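Long-range contacts in coat protein (Sulfolobus turreted icosahedral virus, PDB 2BBD), which forms the protein shell of an archaeal virus as its major capsid protein, with a structure pointing to common ancestry with eukaryotic and bacterial viruses: residues Q209-Q214 against L283-A288; P183-I188 against L308-V313. One frame throughout, in Å; residues are numbered along the deposited sequence.

Contact 1 (Q209-Q214 against L283-A288); sequences QIYKRQ and LDLTHA
I210 meets D284 and T286 because its CG1 is anti to the carbonyl carbon (chi1 -60°), which lays CG1 beside both; CD1 runs on past T286 OG1. D284 has CG anti to its backbone N (chi1 176°), and its carboxylate reaches forward along the chain toward T286. I210 CG1 lies 3.5 Å from D284 OD1, and the I210 and D284 side chains cross at a slant. I210 CG1 is equally near T286 OG1.

The backbones pair antiparallel over a short length. I210 and D284 form a non-hydrogen-bonded pair. Y211 and L283 form the hydrogen-bonded pair, with Y211 N to L283 O at 2.7 Å and L283 N to Y211 O at 3.0 Å. L283 O also receives a CA-H...O contact from I210. Past the strand end, L285 N still bonds to Q209 O at 3.0 Å. Strand 270-284 is the outermost of its sheet within the chain.

On the opposite face from I210, Y211 and L283 touch through their CB atoms. L283 O sits at the edge of the Y211 ring. L285 CD1 approaches the same ring obliquely, 3.8 Å from Y211 CE2, and the two side chains cross at about a right angle. The Y211 hydroxyl is bonded to Q206 O.

T286 N bonds to D284 OD1 at 2.8 Å, nearly in line with its C-O bond, which makes an Asx turn. T286 OG1 donates to D284 OD1 at 2.7 Å from the syn side, 27° out of the carboxylate plane. OD2 is bonded to Y317 OH. Both carboxylate oxygens therefore have partners, which fixes the rotation of the group. The Asx turn lies where strand 270-284 gives way to the type I turn L285-A288. Its two donors on OD1 would probably favour the ionised carboxylate.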
loop_
_atom_site.group_PDB
_atom_site.type_symbol
_atom_site.label_atom_id
_atom_site.label_comp_id
_atom_site.label_asym_id
_atom_site.label_seq_id
_atom_site.Cartn_x
_atom_site.Cartn_y
_atom_site.Cartn_z
ATOM N N GLN A 209 -13.878 -9.117 3.152
ATOM C CA GLN A 209 -12.449 -9.161 3.424
ATOM C C GLN A 209 -12.196 -8.937 4.910
ATOM O O GLN A 209 -13.089 -8.523 5.650
ATOM C CB GLN A 209 -11.710 -8.095 2.599
ATOM C CG GLN A 209 -12.141 -6.666 2.897
ATOM C CD GLN A 209 -11.502 -5.635 1.966
ATOM O OE1 GLN A 209 -10.498 -5.009 2.308
ATOM N NE2 GLN A 209 -12.084 -5.465 0.778
ATOM N N ILE A 210 -10.972 -9.225 5.333
ATOM C CA ILE A 210 -10.564 -9.058 6.715
ATOM C C ILE A 210 -9.585 -7.883 6.733
ATOM O O ILE A 210 -8.544 -7.932 6.074
ATOM C CB ILE A 210 -9.887 -10.349 7.223
ATOM C CG1 ILE A 210 -10.885 -11.513 7.121
ATOM C CG2 ILE A 210 -9.423 -10.179 8.659
ATOM C CD1 ILE A 210 -10.273 -12.884 7.277
ATOM N N TYR A 211 -9.937 -6.827 7.470
ATOM C CA TYR A 211 -9.117 -5.614 7.568
ATOM C C TYR A 211 -8.059 -5.682 8.657
ATOM O O TYR A 211 -8.363 -5.892 9.832
ATOM C CB TYR A 211 -10.016 -4.398 7.812
ATOM C CG TYR A 211 -10.898 -4.055 6.636
ATOM C CD1 TYR A 211 -10.577 -3.002 5.779
ATOM C CD2 TYR A 211 -12.043 -4.805 6.357
ATOM C CE1 TYR A 211 -11.373 -2.704 4.675
ATOM C CE2 TYR A 211 -12.844 -4.513 5.256
ATOM C CZ TYR A 211 -12.500 -3.466 4.421
ATOM O OH TYR A 211 -13.277 -3.197 3.317
ATOM N N LYS A 212 -6.807 -5.504 8.261
ATOM C CA LYS A 212 -5.720 -5.540 9.221
ATOM C C LYS A 212 -5.371 -4.108 9.625
ATOM O O LYS A 212 -5.378 -3.769 10.805
ATOM C CB LYS A 212 -4.504 -6.249 8.618
ATOM C CG LYS A 212 -3.313 -6.310 9.551
ATOM C CD LYS A 212 -2.155 -7.083 8.926
ATOM C CE LYS A 212 -0.930 -7.046 9.822
ATOM N NZ LYS A 212 0.280 -7.610 9.149
ATOM N N ARG A 213 -5.064 -3.262 8.650
ATOM C CA ARG A 213 -4.744 -1.880 8.969
ATOM C C ARG A 213 -5.121 -0.938 7.840
ATOM O O ARG A 213 -5.192 -1.333 6.670
ATOM C CB ARG A 213 -3.261 -1.730 9.311
ATOM C CG ARG A 213 -2.316 -2.010 8.171
ATOM C CD ARG A 213 -0.893 -2.012 8.670
ATOM N NE ARG A 213 -0.747 -2.941 9.786
ATOM C CZ ARG A 213 0.386 -3.560 10.100
ATOM N NH1 ARG A 213 1.482 -3.352 9.381
ATOM N NH2 ARG A 213 0.420 -4.400 11.129
ATOM N N GLN A 214 -5.382 0.311 8.206
ATOM C CA GLN A 214 -5.773 1.317 7.241
ATOM C C GLN A 214 -4.852 2.518 7.280
ATOM O O GLN A 214 -4.650 3.124 8.341
ATOM C CB GLN A 214 -7.199 1.770 7.525
ATOM C CG GLN A 214 -7.749 2.777 6.537
ATOM C CD GLN A 214 -9.019 3.424 7.036
ATOM O OE1 GLN A 214 -9.734 4.094 6.284
ATOM N NE2 GLN A 214 -9.306 3.238 8.322
ATOM N N LEU A 283 -10.236 -6.857 11.927
ATOM C CA LEU A 283 -11.645 -6.632 11.657
ATOM C C LEU A 283 -12.106 -7.545 10.524
ATOM O O LEU A 283 -11.863 -7.267 9.347
ATOM C CB LEU A 283 -11.868 -5.169 11.274
ATOM C CG LEU A 283 -13.316 -4.735 11.084
ATOM C CD1 LEU A 283 -14.089 -4.998 12.373
ATOM C CD2 LEU A 283 -13.365 -3.258 10.718
ATOM N N ASP A 284 -12.783 -8.631 10.884
ATOM C CA ASP A 284 -13.258 -9.598 9.901
ATOM C C ASP A 284 -14.655 -9.292 9.385
ATOM O O ASP A 284 -15.649 -9.515 10.073
ATOM C CB ASP A 284 -13.222 -11.004 10.507
ATOM C CG ASP A 284 -13.784 -12.066 9.575
ATOM O OD1 ASP A 284 -14.161 -11.737 8.431
ATOM O OD2 ASP A 284 -13.846 -13.241 9.991
ATOM N N LEU A 285 -14.728 -8.796 8.158
ATOM C CA LEU A 285 -16.008 -8.468 7.560
ATOM C C LEU A 285 -16.347 -9.411 6.410
ATOM O O LEU A 285 -17.142 -9.063 5.534
ATOM C CB LEU A 285 -15.993 -7.025 7.057
ATOM C CG LEU A 285 -15.690 -5.933 8.090
ATOM C CD1 LEU A 285 -15.931 -4.579 7.441
ATOM C CD2 LEU A 285 -16.578 -6.083 9.331
ATOM N N THR A 286 -15.754 -10.604 6.422
ATOM C CA THR A 286 -15.982 -11.583 5.360
ATOM C C THR A 286 -17.454 -11.787 5.007
ATOM O O THR A 286 -17.814 -11.811 3.831
ATOM C CB THR A 286 -15.377 -12.954 5.717
ATOM O OG1 THR A 286 -13.982 -12.801 6.004
ATOM C CG2 THR A 286 -15.535 -13.926 4.552
ATOM N N HIS A 287 -18.309 -11.933 6.012
ATOM C CA HIS A 287 -19.730 -12.135 5.751
ATOM C C HIS A 287 -20.611 -11.024 6.322
ATOM O O HIS A 287 -21.822 -11.189 6.468
ATOM C CB HIS A 287 -20.176 -13.494 6.303
ATOM C CG HIS A 287 -19.584 -14.667 5.578
ATOM N ND1 HIS A 287 -19.797 -14.896 4.236
ATOM C CD2 HIS A 287 -18.800 -15.682 6.014
ATOM C CE1 HIS A 287 -19.170 -16.003 3.875
ATOM N NE2 HIS A 287 -18.559 -16.500 4.936
ATOM N N ALA A 288 -19.998 -9.887 6.629
ATOM C CA ALA A 288 -20.723 -8.750 7.181
ATOM C C ALA A 288 -21.600 -8.078 6.127
ATOM O O ALA A 288 -21.379 -8.245 4.929
ATOM C CB ALA A 288 -19.729 -7.733 7.761
#

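Contact 2 (P183-I188 against L308-V313); sequences PKVIEI and LYVSYV
P183-I188 and L308-V313 run antiparallel, their axes 4.1 Å apart at closest approach and their N-to-C directions at 151°. Y309 N to I186 O is a good bond at 2.9 Å; the return bond, I186 N to Y309 O, is weak. K184 N to S311 O is short at 2.7 Å and nearly straight (167°). V185 CA adds a CA-H...O contact to Y309 O at 3.1 Å.

On one face V185 CG1 stands anti to the backbone N (chi1 -177°), which carries it to L308 CD2, 3.6 Å away. The CB of L308 also meets E187 CG, whose carboxylate goes on to Y217 and S78. On the other face I188 CD1 comes obliquely to the Y309 ring, 3.9 Å from CE2. I186 O lies at the edge of that ring. The K184 chain runs alongside V313, with K184 CD 3.9 Å from V313 CG2.

The pair lies inside a mixed eight-stranded sheet, consistent with the double jelly-roll of PRD1-like capsid proteins. Strand 72-78 runs parallel to strand 182-193 on its far side, and V185 and E187 bond to its backbone. Strand 210-219 borders strand 303-313 on the other flank.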
loop_
_atom_site.group_PDB
_atom_site.type_symbol
_atom_site.label_atom_id
_atom_site.label_comp_id
_atom_site.label_asym_id
_atom_site.label_seq_id
_atom_site.Cartn_x
_atom_site.Cartn_y
_atom_site.Cartn_z
ATOM N N PRO A 183 -3.690 -11.732 0.073
ATOM C CA PRO A 183 -3.711 -10.310 0.408
ATOM C C PRO A 183 -4.646 -9.572 -0.547
ATOM O O PRO A 183 -4.783 -9.956 -1.709
ATOM C CB PRO A 183 -2.249 -9.896 0.243
ATOM C CG PRO A 183 -1.757 -10.831 -0.828
ATOM C CD PRO A 183 -2.358 -12.144 -0.401
ATOM N N LYS A 184 -5.322 -8.549 -0.031
ATOM C CA LYS A 184 -6.234 -7.724 -0.821
ATOM C C LYS A 184 -5.978 -6.279 -0.379
ATOM O O LYS A 184 -6.749 -5.691 0.380
ATOM C CB LYS A 184 -7.684 -8.112 -0.552
ATOM C CG LYS A 184 -8.685 -7.423 -1.473
ATOM C CD LYS A 184 -10.108 -7.746 -1.062
ATOM C CE LYS A 184 -11.126 -7.152 -2.024
ATOM N NZ LYS A 184 -11.048 -7.774 -3.380
ATOM N N VAL A 185 -4.869 -5.729 -0.860
ATOM C CA VAL A 185 -4.435 -4.376 -0.524
ATOM C C VAL A 185 -4.901 -3.390 -1.586
ATOM O O VAL A 185 -4.311 -3.287 -2.658
ATOM C CB VAL A 185 -2.905 -4.355 -0.398
ATOM C CG1 VAL A 185 -2.419 -2.983 0.030
ATOM C CG2 VAL A 185 -2.471 -5.430 0.604
ATOM N N ILE A 186 -5.960 -2.656 -1.268
ATOM C CA ILE A 186 -6.548 -1.720 -2.212
ATOM C C ILE A 186 -6.615 -0.288 -1.691
ATOM O O ILE A 186 -6.947 -0.053 -0.526
ATOM C CB ILE A 186 -7.990 -2.149 -2.568
ATOM C CG1 ILE A 186 -8.036 -3.641 -2.920
ATOM C CG2 ILE A 186 -8.507 -1.298 -3.710
ATOM C CD1 ILE A 186 -7.264 -4.022 -4.184
ATOM N N GLU A 187 -6.309 0.670 -2.563
ATOM C CA GLU A 187 -6.373 2.069 -2.174
ATOM C C GLU A 187 -7.652 2.667 -2.746
ATOM O O GLU A 187 -7.915 2.566 -3.946
ATOM C CB GLU A 187 -5.155 2.846 -2.688
ATOM C CG GLU A 187 -5.000 4.193 -2.005
ATOM C CD GLU A 187 -3.770 4.957 -2.453
ATOM O OE1 GLU A 187 -3.164 5.645 -1.611
ATOM O OE2 GLU A 187 -3.413 4.886 -3.641
ATOM N N ILE A 188 -8.447 3.289 -1.882
ATOM C CA ILE A 188 -9.707 3.897 -2.285
ATOM C C ILE A 188 -9.751 5.369 -1.910
ATOM O O ILE A 188 -9.607 5.735 -0.741
ATOM C CB ILE A 188 -10.899 3.185 -1.619
ATOM C CG1 ILE A 188 -10.824 1.684 -1.904
ATOM C CG2 ILE A 188 -12.211 3.770 -2.146
ATOM C CD1 ILE A 188 -11.891 0.889 -1.200
ATOM N N LEU A 308 -5.676 3.566 2.069
ATOM C CA LEU A 308 -5.023 2.359 1.576
ATOM C C LEU A 308 -5.293 1.254 2.592
ATOM O O LEU A 308 -4.776 1.274 3.720
ATOM C CB LEU A 308 -3.518 2.591 1.411
ATOM C CG LEU A 308 -2.716 1.489 0.702
ATOM C CD1 LEU A 308 -1.363 2.043 0.276
ATOM C CD2 LEU A 308 -2.534 0.297 1.613
ATOM N N TYR A 309 -6.112 0.294 2.181
ATOM C CA TYR A 309 -6.488 -0.828 3.036
ATOM C C TYR A 309 -5.599 -2.057 2.956
ATOM O O TYR A 309 -5.492 -2.704 1.910
ATOM C CB TYR A 309 -7.912 -1.255 2.714
ATOM C CG TYR A 309 -8.940 -0.224 3.073
ATOM C CD1 TYR A 309 -9.267 0.021 4.402
ATOM C CD2 TYR A 309 -9.609 0.485 2.083
ATOM C CE1 TYR A 309 -10.245 0.942 4.732
ATOM C CE2 TYR A 309 -10.584 1.407 2.400
ATOM C CZ TYR A 309 -10.901 1.629 3.724
ATOM O OH TYR A 309 -11.884 2.528 4.037
ATOM N N VAL A 310 -4.952 -2.382 4.062
ATOM C CA VAL A 310 -4.135 -3.572 4.081
ATOM C C VAL A 310 -5.052 -4.664 4.623
ATOM O O VAL A 310 -5.192 -4.824 5.834
ATOM C CB VAL A 310 -2.905 -3.409 4.984
ATOM C CG1 VAL A 310 -2.126 -4.700 5.012
ATOM C CG2 VAL A 310 -2.019 -2.274 4.459
ATOM N N SER A 311 -5.691 -5.388 3.708
ATOM C CA SER A 311 -6.617 -6.461 4.054
ATOM C C SER A 311 -6.236 -7.787 3.382
ATOM O O SER A 311 -5.336 -7.839 2.543
ATOM C CB SER A 311 -8.037 -6.081 3.617
ATOM O OG SER A 311 -8.472 -4.869 4.216
ATOM N N TYR A 312 -6.929 -8.856 3.769
ATOM C CA TYR A 312 -6.711 -10.177 3.189
ATOM C C TYR A 312 -8.024 -10.957 3.155
ATOM O O TYR A 312 -8.991 -10.604 3.833
ATOM C CB TYR A 312 -5.651 -10.966 3.960
ATOM C CG TYR A 312 -5.921 -11.139 5.436
ATOM C CD1 TYR A 312 -5.534 -10.160 6.353
ATOM C CD2 TYR A 312 -6.547 -12.290 5.920
ATOM C CE1 TYR A 312 -5.758 -10.321 7.708
ATOM C CE2 TYR A 312 -6.776 -12.463 7.285
ATOM C CZ TYR A 312 -6.381 -11.471 8.171
ATOM O OH TYR A 312 -6.619 -11.610 9.519
ATOM N N VAL A 313 -8.049 -12.011 2.350
ATOM C CA VAL A 313 -9.234 -12.834 2.198
ATOM C C VAL A 313 -8.836 -14.296 2.221
ATOM O O VAL A 313 -7.763 -14.662 1.730
ATOM C CB VAL A 313 -9.938 -12.555 0.847
ATOM C CG1 VAL A 313 -11.083 -13.542 0.637
ATOM C CG2 VAL A 313 -10.455 -11.135 0.808
#

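In the fold
Contacts 1 and 2 belong to one sheet, with their centres about 9 Å apart. Strand 303-313 of contact 2 is the direct neighbour of strand 210-219 of contact 1, so the order runs 182-193, 303-313, 210-219, 270-284. Probable backbone hydrogen bonds join them: I210 N to Y312 O and R213 O to V310 N, both 2.8 Å. K212 and R213 both face V310, a classic beta bulge. The Y211 and Y309 rings meet edge-to-face, and Q209 OE1 is bonded to S311 OG. Contact 1 is nested in the chain loop closed by contact 2. A bound MPD, probably from crystallisation, lies about 4 Å from the E187 side chain.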